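Local coordinates for protein flap endonuclease 1 (Desulfurococcus amylolyticus, PDB 3ORY) that probably cleaves 5' flaps from branched DNA during replication and repair, as a structure-specific, metal-dependent nuclease of the XPG family, at residues M11-K16 and D187-L192; D41-L46 and V92-P97; G167-A172 and L298-T303; T249-D254 and I291-Y296; D254-I259 and L282-E287. One frame throughout, in Å; residues are numbered along the deposited sequence.

Interaction 1 (M11-K16 and D187-L192)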
# COMPACT_ATOMS: atom_id res chain seq x y z
N MET A 11 4.47 -5.00 0.90
CA MET A 11 5.65 -4.14 1.10
C MET A 11 5.87 -3.80 2.58
O MET A 11 6.64 -2.89 2.90
CB MET A 11 5.51 -2.84 0.30
CG MET A 11 5.41 -3.00 -1.22
SD MET A 11 6.73 -3.97 -1.96
CE MET A 11 8.19 -3.01 -1.58
N GLY A 12 5.20 -4.53 3.47
CA GLY A 12 5.26 -4.18 4.88
C GLY A 12 5.00 -5.35 5.79
O GLY A 12 5.71 -6.36 5.73
N VAL A 13 3.99 -5.21 6.64
CA VAL A 13 3.57 -6.28 7.52
C VAL A 13 2.28 -6.86 6.95
O VAL A 13 1.26 -6.17 6.91
CB VAL A 13 3.36 -5.75 8.96
CG1 VAL A 13 2.80 -6.85 9.87
CG2 VAL A 13 4.67 -5.18 9.52
N ASP A 14 2.33 -8.10 6.49
CA ASP A 14 1.17 -8.74 5.88
C ASP A 14 0.52 -9.73 6.88
O ASP A 14 1.13 -10.73 7.25
CB ASP A 14 1.58 -9.44 4.57
CG ASP A 14 0.40 -10.09 3.84
OD1 ASP A 14 -0.78 -9.89 4.22
OD2 ASP A 14 0.67 -10.80 2.85
N LEU A 15 -0.70 -9.41 7.30
CA LEU A 15 -1.44 -10.23 8.28
C LEU A 15 -2.64 -10.91 7.64
O LEU A 15 -3.49 -11.48 8.35
CB LEU A 15 -1.90 -9.36 9.45
CG LEU A 15 -0.84 -8.56 10.21
CD1 LEU A 15 -1.51 -7.77 11.34
CD2 LEU A 15 0.23 -9.48 10.77
N LYS A 16 -2.72 -10.87 6.31
CA LYS A 16 -3.89 -11.36 5.58
C LYS A 16 -4.48 -12.66 6.10
O LYS A 16 -5.69 -12.75 6.31
CB LYS A 16 -3.56 -11.50 4.09
CG LYS A 16 -4.77 -11.79 3.21
CD LYS A 16 -4.41 -11.71 1.72
CE LYS A 16 -5.66 -11.77 0.84
NZ LYS A 16 -6.49 -12.97 1.14
N ASP A 187 -0.66 -3.17 3.14
CA ASP A 187 -0.15 -3.74 4.37
C ASP A 187 -0.96 -3.28 5.58
O ASP A 187 -1.87 -2.44 5.47
CB ASP A 187 1.37 -3.53 4.53
CG ASP A 187 1.76 -2.08 4.58
OD1 ASP A 187 1.02 -1.27 5.18
OD2 ASP A 187 2.83 -1.75 4.01
N TYR A 188 -0.63 -3.85 6.73
CA TYR A 188 -1.43 -3.69 7.93
C TYR A 188 -0.75 -2.77 8.93
O TYR A 188 -1.20 -2.65 10.08
CB TYR A 188 -1.67 -5.09 8.52
CG TYR A 188 -2.56 -5.95 7.65
CD1 TYR A 188 -3.90 -6.16 7.97
CD2 TYR A 188 -2.07 -6.53 6.48
CE1 TYR A 188 -4.73 -6.94 7.14
CE2 TYR A 188 -2.87 -7.31 5.67
CZ TYR A 188 -4.20 -7.51 6.00
OH TYR A 188 -4.96 -8.28 5.16
N ASP A 189 0.34 -2.14 8.50
CA ASP A 189 1.18 -1.31 9.37
C ASP A 189 0.39 -0.24 10.11
O ASP A 189 0.66 0.02 11.27
CB ASP A 189 2.29 -0.61 8.57
CG ASP A 189 3.21 -1.58 7.82
OD1 ASP A 189 2.80 -2.72 7.51
OD2 ASP A 189 4.37 -1.19 7.53
N SER A 190 -0.56 0.38 9.42
CA SER A 190 -1.36 1.45 10.02
C SER A 190 -2.18 0.99 11.24
O SER A 190 -2.38 1.77 12.17
CB SER A 190 -2.21 2.19 8.98
OG SER A 190 -3.29 1.40 8.50
N LEU A 191 -2.63 -0.27 11.24
CA LEU A 191 -3.31 -0.87 12.39
C LEU A 191 -2.36 -1.01 13.58
O LEU A 191 -2.74 -0.72 14.71
CB LEU A 191 -3.90 -2.24 12.03
CG LEU A 191 -5.05 -2.20 11.01
CD1 LEU A 191 -5.44 -3.61 10.58
CD2 LEU A 191 -6.26 -1.46 11.59
N LEU A 192 -1.14 -1.45 13.30
CA LEU A 192 -0.12 -1.59 14.35
C LEU A 192 0.18 -0.23 14.98
O LEU A 192 0.42 -0.15 16.18
CB LEU A 192 1.17 -2.21 13.79
CG LEU A 192 1.37 -3.73 13.66
CD1 LEU A 192 0.15 -4.47 13.21
CD2 LEU A 192 2.51 -3.96 12.65
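L15 lays its CB over one face of the Y188 ring, 4.0 Å from the centroid and 14° off the normal, a CH-pi contact displaced toward the rim. This is the apolar centre of a contact that joins the loop before strand 24-26 to the start of helix 189-192 in the PIN-like nuclease fold. The leucine's CD1 lies 3.9 Å from Y188 CB and 4.1 Å from L192 CD1, and V13 and L192 meet tip to tip, V13 CG2 to L192 CD2 at 4.0 Å. Behind this patch L15 and L192 also touch helix 237-247, while Y188 packs on strands 197-200 and 216-225.

Y188 occupies the N-cap position of helix 189-192. With its CG anti to the carbonyl carbon (chi1 -68°), the ring runs along residues 13-16, V13 O near its edge and its OH 3.3 Å from K16 CA. At the polar margin Y188 N donates to V13 O (3.0 Å). V13 N in turn donates to D189 OD1 at 2.9 Å and 156°, meeting the oxygen's syn lone pair, so V13 is held through both its amide and its carbonyl. G12, lacking a side chain, brings its CA against D187 OD2, and its own carbonyl accepts from R103. D187 lies close to E168, in a carboxylate cluster consistent with the acidic metal site of flap endonucleases. Farther out, an Asx turn shapes the loop: K16 N donates to D14 OD1 at 3.0 Å, arriving from above the carboxylate plane.

Interaction 2 (D41-L46 and V92-P97)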
# COMPACT_ATOMS: atom_id res chain seq x y z
N ASP A 41 -1.72 5.66 2.07
CA ASP A 41 -0.28 5.63 2.21
C ASP A 41 0.34 5.73 0.82
O ASP A 41 0.00 4.95 -0.08
CB ASP A 41 0.20 4.39 2.94
CG ASP A 41 1.69 4.42 3.17
OD1 ASP A 41 2.12 5.05 4.16
OD2 ASP A 41 2.42 3.83 2.35
N GLY A 42 1.20 6.72 0.67
CA GLY A 42 1.78 7.08 -0.62
C GLY A 42 2.69 6.01 -1.21
O GLY A 42 2.46 5.56 -2.32
N TYR A 43 3.70 5.59 -0.47
CA TYR A 43 4.67 4.60 -0.98
C TYR A 43 3.97 3.29 -1.32
O TYR A 43 4.25 2.69 -2.36
CB TYR A 43 5.84 4.36 0.00
CG TYR A 43 6.83 5.51 0.12
CD1 TYR A 43 6.56 6.76 -0.45
CD2 TYR A 43 8.02 5.35 0.83
CE1 TYR A 43 7.47 7.81 -0.32
CE2 TYR A 43 8.94 6.40 0.95
CZ TYR A 43 8.65 7.63 0.38
OH TYR A 43 9.53 8.68 0.51
N ASN A 44 3.06 2.84 -0.45
CA ASN A 44 2.39 1.56 -0.70
C ASN A 44 1.57 1.62 -1.99
O ASN A 44 1.62 0.68 -2.79
CB ASN A 44 1.50 1.13 0.46
CG ASN A 44 1.22 -0.34 0.45
OD1 ASN A 44 1.95 -1.13 1.07
ND2 ASN A 44 0.17 -0.74 -0.26
N ALA A 45 0.84 2.71 -2.18
CA ALA A 45 0.07 2.89 -3.42
C ALA A 45 0.97 2.89 -4.64
O ALA A 45 0.66 2.25 -5.63
CB ALA A 45 -0.79 4.19 -3.36
N LEU A 46 2.09 3.61 -4.57
CA LEU A 46 2.99 3.67 -5.73
C LEU A 46 3.57 2.30 -6.06
O LEU A 46 3.72 1.96 -7.22
CB LEU A 46 4.11 4.72 -5.52
CG LEU A 46 3.61 6.17 -5.37
CD1 LEU A 46 4.77 7.16 -5.13
CD2 LEU A 46 2.79 6.61 -6.57
N VAL A 92 -0.44 10.30 1.97
CA VAL A 92 0.55 10.64 2.98
C VAL A 92 1.89 10.03 2.57
O VAL A 92 1.97 8.85 2.25
CB VAL A 92 0.12 10.20 4.41
CG1 VAL A 92 -0.24 8.72 4.47
CG2 VAL A 92 1.20 10.58 5.45
N PHE A 93 2.93 10.86 2.58
CA PHE A 93 4.25 10.41 2.16
C PHE A 93 5.23 10.38 3.32
O PHE A 93 5.22 11.26 4.19
CB PHE A 93 4.78 11.29 1.02
CG PHE A 93 4.05 11.08 -0.28
CD1 PHE A 93 4.33 9.98 -1.08
CD2 PHE A 93 3.08 11.98 -0.70
CE1 PHE A 93 3.64 9.77 -2.30
CE2 PHE A 93 2.38 11.79 -1.90
CZ PHE A 93 2.67 10.67 -2.70
N ASP A 94 6.07 9.35 3.29
CA ASP A 94 7.03 9.02 4.34
C ASP A 94 8.03 10.14 4.51
O ASP A 94 8.33 10.86 3.55
CB ASP A 94 7.76 7.72 3.95
CG ASP A 94 8.27 6.94 5.15
OD1 ASP A 94 7.57 6.01 5.59
OD2 ASP A 94 9.38 7.26 5.64
N GLY A 95 8.56 10.28 5.72
CA GLY A 95 9.61 11.24 6.01
C GLY A 95 10.96 10.85 5.42
O GLY A 95 11.85 11.68 5.30
N LYS A 96 11.10 9.58 5.05
CA LYS A 96 12.35 9.09 4.46
C LYS A 96 12.17 8.74 2.99
O LYS A 96 11.09 8.32 2.59
CB LYS A 96 12.87 7.86 5.23
CG LYS A 96 13.35 8.16 6.67
CD LYS A 96 14.38 9.28 6.68
CE LYS A 96 14.64 9.81 8.09
NZ LYS A 96 15.16 8.73 8.97
N PRO A 97 13.24 8.92 2.18
CA PRO A 97 13.13 8.48 0.78
C PRO A 97 12.95 6.96 0.69
O PRO A 97 13.38 6.23 1.59
CB PRO A 97 14.45 8.94 0.13
CG PRO A 97 15.33 9.38 1.23
CD PRO A 97 14.52 9.59 2.47
O HOH W 1 4.31 7.00 2.03
O HOH W 2 8.24 11.37 0.81
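In this PIN-like fold, D41 and V92 form a parallel beta bridge where strand 37-41 gives way to helix 42-52, beside the end of strand 88-93. The bridge places G42 N 2.8 Å from V92 O, a backbone hydrogen bond bent to 150°. D41 is also the N-cap: its OD2 accepts from N44 N at 3.0 Å, nearly in line with the C-O bond.

Y43 reaches across to the loop after the strand. A chi1 of -71° sets its ring on the N side of the backbone and carries it past D94, whose CB sits over one face, 3.9 Å from the centroid. The phenol OH donates to K96 O at 2.6 Å, the carbonyl lying near the ring edge. Next to it, Y43 CE1 approaches the edge of the F93 ring, 3.9 Å from F93 CD1, and L46 CD1 touches the same ring at F93 CE1. One water links Y43 N to V92 O (2.9 and 3.0 Å from its oxygen), and another donates to both Y43 OH and D94 O.

D94 OD2 closes an Asx turn with K96 N through its anti lone pair, and D94 OD1 pairs with K101 and G167 N. Backbone amides, with K101 added at D94, thus restrict the rotation of both carboxylates, consistent with the acidic site expected at the C-terminal ends of these parallel strands.

Interaction 3 (G167-A172 and L298-T303); sequences GEAQAA and LQPQVT
Q170 and T303 are joined by a pair of hydrogen bonds that read out both backbone polar groups of one residue. T303 N donates to Q170 OE1 at 2.8 Å, lying in the carbonyl plane on a lone pair. Q170 NE2 returns a bond to T303 O at 3.0 Å with an N-H...O angle of 167°, again on an in-plane lone pair. Because oxygen and nitrogen of the amide are both engaged, its rotation is fixed and its orientation well defined. The chain reaches this position by starting anti to the backbone N (chi1 -175°) and then bending at chi2 (65°), which swings the amide off the helix toward the passing loop.

The apolar part centres on A169. Its CB meets P300 CB at 3.8 Å and V302 CG1 at 3.9 Å, so the small methyl is touched by two loop residues. Close carbon-to-oxygen packing completes the contact: V302 CG1 rests 3.4 Å from A169 O, and V302 CA lies 3.3 Å from Q170 OE1, just ahead of the T303 bond. T303 OG1 itself pairs with N305 N.

Helix 167-176 thereby carries, on one flank, the extended loop running from helix 290-298 toward helix 315-325. Its other neighbours include strand 88-93, whose V92 touches Q170 and A171, and helix 189-192, which meets E168. A hydrogen bond between Q301 N and Y296 OH ties the loop back to the last turn of helix 290-298.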
# COMPACT_ATOMS: atom_id res chain seq x y z
N GLY A 167 5.03 6.79 6.91
CA GLY A 167 3.79 7.19 6.25
C GLY A 167 2.59 6.49 6.87
O GLY A 167 1.55 7.12 7.11
N GLU A 168 2.74 5.20 7.14
CA GLU A 168 1.66 4.39 7.73
C GLU A 168 1.26 4.87 9.12
O GLU A 168 0.08 4.81 9.49
CB GLU A 168 2.05 2.90 7.78
CG GLU A 168 2.31 2.27 6.39
CD GLU A 168 1.02 1.94 5.61
OE1 GLU A 168 -0.10 2.13 6.14
OE2 GLU A 168 1.13 1.51 4.44
N ALA A 169 2.25 5.32 9.90
CA ALA A 169 2.01 5.88 11.25
C ALA A 169 1.24 7.20 11.20
O ALA A 169 0.34 7.44 12.01
CB ALA A 169 3.36 6.09 11.98
N GLN A 170 1.65 8.09 10.29
CA GLN A 170 0.95 9.35 10.08
C GLN A 170 -0.47 9.13 9.58
O GLN A 170 -1.39 9.83 10.03
CB GLN A 170 1.72 10.27 9.11
CG GLN A 170 1.09 11.67 8.95
CD GLN A 170 1.14 12.49 10.23
OE1 GLN A 170 2.09 12.40 11.00
NE2 GLN A 170 0.10 13.30 10.46
N ALA A 171 -0.65 8.17 8.68
CA ALA A 171 -1.99 7.79 8.22
C ALA A 171 -2.87 7.38 9.40
O ALA A 171 -3.98 7.91 9.56
CB ALA A 171 -1.92 6.64 7.18
N ALA A 172 -2.37 6.47 10.24
CA ALA A 172 -3.08 6.05 11.46
C ALA A 172 -3.44 7.22 12.35
O ALA A 172 -4.55 7.29 12.89
CB ALA A 172 -2.25 5.02 12.24
N LEU A 298 3.75 2.09 19.64
CA LEU A 298 2.71 2.67 20.50
C LEU A 298 2.70 4.19 20.46
O LEU A 298 1.65 4.78 20.60
CB LEU A 298 2.86 2.20 21.96
CG LEU A 298 2.53 0.73 22.28
CD1 LEU A 298 2.99 0.38 23.69
CD2 LEU A 298 1.04 0.47 22.10
N GLN A 299 3.87 4.81 20.31
CA GLN A 299 3.94 6.27 20.27
C GLN A 299 4.90 6.72 19.17
O GLN A 299 6.01 7.19 19.46
CB GLN A 299 4.41 6.84 21.61
CG GLN A 299 3.50 6.47 22.76
CD GLN A 299 3.65 7.39 23.93
OE1 GLN A 299 3.07 8.47 23.96
NE2 GLN A 299 4.43 6.96 24.92
N PRO A 300 4.48 6.57 17.90
CA PRO A 300 5.38 6.85 16.77
C PRO A 300 5.52 8.35 16.54
O PRO A 300 4.75 9.15 17.09
CB PRO A 300 4.67 6.20 15.58
CG PRO A 300 3.22 6.26 15.94
CD PRO A 300 3.16 6.08 17.44
N GLN A 301 6.53 8.71 15.76
CA GLN A 301 6.73 10.11 15.41
C GLN A 301 5.72 10.49 14.33
O GLN A 301 5.80 10.03 13.20
CB GLN A 301 8.16 10.36 14.92
CG GLN A 301 8.52 11.85 14.88
CD GLN A 301 8.52 12.48 16.26
OE1 GLN A 301 9.07 11.93 17.22
NE2 GLN A 301 7.86 13.61 16.38
N VAL A 302 4.77 11.34 14.71
CA VAL A 302 3.66 11.79 13.86
C VAL A 302 3.44 13.29 14.13
O VAL A 302 3.95 13.82 15.11
CB VAL A 302 2.34 11.01 14.15
CG1 VAL A 302 2.45 9.54 13.67
CG2 VAL A 302 1.97 11.06 15.65
N THR A 303 2.68 13.97 13.28
CA THR A 303 2.54 15.42 13.43
C THR A 303 1.11 15.90 13.38
O THR A 303 0.26 15.30 12.71
CB THR A 303 3.39 16.20 12.37
OG1 THR A 303 3.30 17.61 12.64
CG2 THR A 303 2.89 15.93 10.92

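Interaction 4 (T249-D254 and I291-Y296). With PO4 (phosphate ion), chain D.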
# COMPACT_ATOMS: atom_id res chain seq x y z
N THR A 249 9.96 -5.46 10.88
CA THR A 249 9.63 -4.04 10.69
C THR A 249 10.84 -3.31 10.10
O THR A 249 11.88 -3.92 9.88
CB THR A 249 9.26 -3.37 12.03
OG1 THR A 249 10.43 -3.30 12.86
CG2 THR A 249 8.17 -4.18 12.78
N ASP A 250 10.71 -2.00 9.87
CA ASP A 250 11.87 -1.20 9.45
C ASP A 250 13.04 -1.34 10.42
O ASP A 250 14.20 -1.20 10.03
CB ASP A 250 11.50 0.30 9.36
CG ASP A 250 10.78 0.65 8.09
OD1 ASP A 250 10.99 -0.03 7.04
OD2 ASP A 250 10.01 1.64 8.12
N TYR A 251 12.74 -1.61 11.69
CA TYR A 251 13.77 -1.68 12.74
C TYR A 251 14.39 -3.08 12.87
O TYR A 251 15.33 -3.27 13.64
CB TYR A 251 13.18 -1.19 14.07
CG TYR A 251 12.60 0.19 13.91
CD1 TYR A 251 13.44 1.30 13.86
CD2 TYR A 251 11.24 0.38 13.73
CE1 TYR A 251 12.92 2.59 13.66
CE2 TYR A 251 10.71 1.65 13.54
CZ TYR A 251 11.55 2.75 13.51
OH TYR A 251 11.04 3.99 13.32
N ASN A 252 13.83 -4.04 12.15
CA ASN A 252 14.33 -5.42 12.11
C ASN A 252 13.76 -6.10 10.86
O ASN A 252 12.90 -6.95 10.96
CB ASN A 252 14.00 -6.19 13.42
CG ASN A 252 12.51 -6.52 13.58
OD1 ASN A 252 11.62 -5.67 13.39
ND2 ASN A 252 12.23 -7.78 13.96
N PRO A 253 14.24 -5.67 9.67
CA PRO A 253 13.57 -6.00 8.39
C PRO A 253 13.42 -7.48 8.05
O PRO A 253 12.49 -7.86 7.33
CB PRO A 253 14.41 -5.27 7.33
CG PRO A 253 15.53 -4.61 8.02
CD PRO A 253 15.41 -4.78 9.50
N ASP A 254 14.31 -8.32 8.57
CA ASP A 254 14.25 -9.76 8.30
C ASP A 254 13.31 -10.53 9.23
O ASP A 254 12.99 -11.69 8.97
CB ASP A 254 15.65 -10.37 8.35
CG ASP A 254 16.57 -9.79 7.30
OD1 ASP A 254 16.09 -9.47 6.19
OD2 ASP A 254 17.78 -9.64 7.58
N ILE A 291 11.50 -4.53 22.71
CA ILE A 291 10.68 -3.70 23.60
C ILE A 291 10.66 -2.25 23.13
O ILE A 291 9.60 -1.61 23.09
CB ILE A 291 11.11 -3.81 25.10
CG1 ILE A 291 10.91 -5.24 25.61
CG2 ILE A 291 10.29 -2.82 25.95
CD1 ILE A 291 11.39 -5.50 27.06
N ALA A 292 11.82 -1.72 22.76
CA ALA A 292 11.90 -0.36 22.24
C ALA A 292 11.09 -0.19 20.95
O ALA A 292 10.45 0.84 20.73
CB ALA A 292 13.37 0.06 22.03
N ILE A 293 11.13 -1.21 20.08
CA ILE A 293 10.37 -1.17 18.83
C ILE A 293 8.87 -1.15 19.12
O ILE A 293 8.13 -0.36 18.54
CB ILE A 293 10.71 -2.35 17.88
CG1 ILE A 293 12.18 -2.29 17.47
CG2 ILE A 293 9.83 -2.30 16.64
CD1 ILE A 293 12.69 -3.57 16.76
N LYS A 294 8.42 -2.02 20.02
CA LYS A 294 7.02 -2.02 20.46
C LYS A 294 6.59 -0.65 21.00
O LYS A 294 5.57 -0.08 20.57
CB LYS A 294 6.79 -3.10 21.54
CG LYS A 294 5.35 -3.13 22.07
CD LYS A 294 5.13 -4.21 23.14
CE LYS A 294 5.79 -3.83 24.47
NZ LYS A 294 5.53 -4.84 25.56
N LYS A 295 7.37 -0.10 21.93
CA LYS A 295 7.04 1.21 22.51
C LYS A 295 7.02 2.32 21.47
O LYS A 295 6.24 3.28 21.60
CB LYS A 295 7.99 1.57 23.66
CG LYS A 295 7.87 0.63 24.87
CD LYS A 295 8.79 1.09 26.02
CE LYS A 295 8.63 0.19 27.25
NZ LYS A 295 7.21 0.08 27.68
N TYR A 296 7.87 2.20 20.45
CA TYR A 296 7.84 3.16 19.35
C TYR A 296 6.52 3.04 18.57
O TYR A 296 5.86 4.05 18.30
CB TYR A 296 9.04 3.03 18.40
CG TYR A 296 8.89 4.00 17.27
CD1 TYR A 296 9.19 5.35 17.45
CD2 TYR A 296 8.36 3.60 16.03
CE1 TYR A 296 9.02 6.27 16.43
CE2 TYR A 296 8.16 4.52 15.01
CZ TYR A 296 8.50 5.86 15.21
OH TYR A 296 8.31 6.80 14.22
P PO4 D . 7.36 -7.92 25.01
O1 PO4 D . 8.53 -7.90 24.05
O2 PO4 D . 7.64 -6.99 26.15
O3 PO4 D . 6.11 -7.47 24.31
O4 PO4 D . 7.21 -9.35 25.48
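N252 OD1 is gripped twice by T249 and also touches the facing helix, I293 CD1 lying 4.1 Å from it. T249 OG1 donates to this oxygen at 2.7 Å, almost in line with the amide C=O, while T249 N comes from above the carbonyl plane at 3.0 Å. The loop is the one that links helices 237-247 and 261-271, consistent with the helix-two-turn-helix element of the flap endonuclease family. A type I turn from T249 to N252 shapes it, and an ST turn, in which Y251 N donates to T249 OG1, reinforces it. N252 ND2 is satisfied by I245 O of the preceding helix, so both ends of the amide are fixed.

No hydrogen bond crosses to helix 290-298; the join is made by packing. I293 and Y251 run alongside each other, pointing opposite ways, I293 CD1 reaching Y251 CB at 3.6 Å, with I293 CG2 beside the Y251 ring. The two tyrosines form an offset edge-to-face pair, centroids 5.5 Å apart and planes at 64°, the edge of Y251 turned to the face of Y296. A chi1 of 177°, CG trans to N, turns the Y296 ring toward the loop so that this face meets Y251. Y251 OH lies over it, 3.4 Å from Y296 CE2, and both hydroxyls bond to the carboxylate of E166.

On a different side of the helix, K294 pairs with E238 and with a phosphate probably derived from the crystallisation liquor: K294 NZ stands 3.0 Å from its O3 and 3.1 Å from its O2.

Interaction 5 (D254-I259 and L282-E287); sequences DGFEGI and LKSPIE
F256 brings the CD1 and CE1 atoms of its ring against two residues of the opposing loop. Its CD1 lies 3.8 Å from L282 CB and its CE1 3.7 Å from S284 CB, both approaching obliquely. Pointed away from its own carbonyl by a chi1 of -66°, the phenylalanine slants across the extended run L282-S284 and also packs, like L282, on L246 of helix 237-247. I259 crosses L282 at a slant, I259 CD1 to L282 CD2 at 3.6 Å, extending the apolar patch toward helix 261-271.

E257 makes the central backbone bond: its N donates to K283 O at 2.9 Å and 174°, practically straight, while F256 CA offers a C-H contact to the same carbonyl oxygen. The extended E257 and K283 side chains cross at about a right angle, E257 CD passing 3.8 Å from K283 CB. Their charged ends stay apart, E257 OE2 being 5.5 Å from K283 NZ, so no salt bridge forms, though a weak electrostatic attraction is plausible.

A water over one face of the F256 ring donates to G255 O at 2.7 Å and to S284 OG at 2.9 Å, spanning two groups that do not bond directly. S284 OG in turn donates to I286 O, giving that hydroxyl two partners. Near the end of the contact, P285 CG touches D254 OD2.

A type II turn from F256 to I259, with G258 at positive phi (78°), leads into helix 261-271. Such a helix-loop-helix passage is consistent with the helix-two-turn-helix motif of flap endonucleases, here packed near the surface against the loop before helix 290-298.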
# COMPACT_ATOMS: atom_id res chain seq x y z
N ASP A 254 14.31 -8.32 8.57
CA ASP A 254 14.25 -9.76 8.30
C ASP A 254 13.31 -10.53 9.23
O ASP A 254 12.99 -11.69 8.97
CB ASP A 254 15.65 -10.37 8.35
CG ASP A 254 16.57 -9.79 7.30
OD1 ASP A 254 16.09 -9.47 6.19
OD2 ASP A 254 17.78 -9.64 7.58
N GLY A 255 12.85 -9.87 10.30
CA GLY A 255 12.06 -10.55 11.33
C GLY A 255 12.81 -11.72 11.95
O GLY A 255 14.04 -11.68 12.08
N PHE A 256 12.08 -12.76 12.31
CA PHE A 256 12.68 -13.95 12.91
C PHE A 256 12.49 -15.15 12.00
O PHE A 256 11.42 -15.35 11.44
CB PHE A 256 12.12 -14.16 14.32
CG PHE A 256 12.52 -13.07 15.30
CD1 PHE A 256 13.62 -13.24 16.13
CD2 PHE A 256 11.82 -11.86 15.34
CE1 PHE A 256 14.02 -12.24 17.03
CE2 PHE A 256 12.20 -10.85 16.23
CZ PHE A 256 13.30 -11.03 17.08
N GLU A 257 13.55 -15.94 11.85
CA GLU A 257 13.62 -17.00 10.84
C GLU A 257 12.53 -18.06 10.98
O GLU A 257 12.31 -18.59 12.07
CB GLU A 257 15.00 -17.68 10.86
CG GLU A 257 16.16 -16.73 10.62
CD GLU A 257 17.52 -17.35 10.94
OE1 GLU A 257 18.46 -16.58 11.23
OE2 GLU A 257 17.64 -18.59 10.90
N GLY A 258 11.87 -18.35 9.87
CA GLY A 258 10.86 -19.41 9.83
C GLY A 258 9.51 -19.03 10.42
O GLY A 258 8.62 -19.87 10.49
N ILE A 259 9.33 -17.78 10.84
CA ILE A 259 8.09 -17.40 11.50
C ILE A 259 7.14 -16.62 10.59
O ILE A 259 7.40 -15.47 10.24
CB ILE A 259 8.34 -16.68 12.86
CG1 ILE A 259 9.14 -17.60 13.78
CG2 ILE A 259 7.02 -16.29 13.51
CD1 ILE A 259 9.66 -16.96 15.04
N LEU A 282 13.27 -18.30 18.60
CA LEU A 282 13.51 -17.05 17.90
C LEU A 282 14.95 -16.95 17.43
O LEU A 282 15.87 -16.84 18.23
CB LEU A 282 13.16 -15.85 18.79
CG LEU A 282 11.74 -15.70 19.33
CD1 LEU A 282 11.60 -14.40 20.11
CD2 LEU A 282 10.70 -15.77 18.23
N LYS A 283 15.13 -17.00 16.11
CA LYS A 283 16.44 -16.91 15.48
C LYS A 283 16.51 -15.64 14.63
O LYS A 283 15.70 -15.46 13.71
CB LYS A 283 16.70 -18.14 14.60
CG LYS A 283 16.24 -19.48 15.18
CD LYS A 283 16.30 -20.58 14.13
CE LYS A 283 15.69 -21.89 14.65
NZ LYS A 283 15.77 -22.95 13.61
N SER A 284 17.47 -14.77 14.94
CA SER A 284 17.62 -13.50 14.24
C SER A 284 19.08 -13.32 13.83
O SER A 284 19.98 -13.67 14.60
CB SER A 284 17.17 -12.35 15.14
OG SER A 284 16.95 -11.16 14.39
N PRO A 285 19.33 -12.77 12.62
CA PRO A 285 20.72 -12.49 12.23
C PRO A 285 21.39 -11.55 13.24
O PRO A 285 22.43 -11.89 13.82
CB PRO A 285 20.59 -11.83 10.84
CG PRO A 285 19.16 -11.35 10.76
CD PRO A 285 18.36 -12.31 11.59
N ILE A 286 20.76 -10.39 13.48
CA ILE A 286 21.24 -9.43 14.49
C ILE A 286 20.31 -9.36 15.71
O ILE A 286 19.11 -9.62 15.60
CB ILE A 286 21.49 -8.01 13.87
CG1 ILE A 286 22.21 -7.08 14.86
CG2 ILE A 286 20.20 -7.38 13.35
CD1 ILE A 286 23.68 -7.42 15.10
N GLU A 287 20.88 -9.03 16.87
CA GLU A 287 20.12 -8.75 18.09
C GLU A 287 19.22 -7.52 17.90
O GLU A 287 19.61 -6.54 17.27
CB GLU A 287 21.08 -8.56 19.28
CG GLU A 287 20.47 -7.98 20.57
CD GLU A 287 19.48 -8.93 21.24
OE1 GLU A 287 18.43 -9.25 20.64
OE2 GLU A 287 19.76 -9.35 22.39
O HOH W 3 14.70 -9.50 13.46

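Interactions 1, 2 and 3 meet around one acidic cluster. Interaction 1 touches interaction 2 at N44 and interaction 3 at E168, and interactions 2 and 3 meet through D94 and G167; their centres lie 12 to 14 Å apart. Interaction 2 nests inside the chain loop closed by interaction 1, whose segments alternate with those of interaction 3. Interactions 4 and 5 share D254, have centres 12 Å apart and are nested within the loop of interaction 3. They lie on the helical side, around helices 237-247, 261-271 and 290-298, and a hydrogen bond between Q301 and Y296 connects interactions 3 and 4. The mixed sheet with its probable catalytic site is thus tied to the probable DNA-binding helical element.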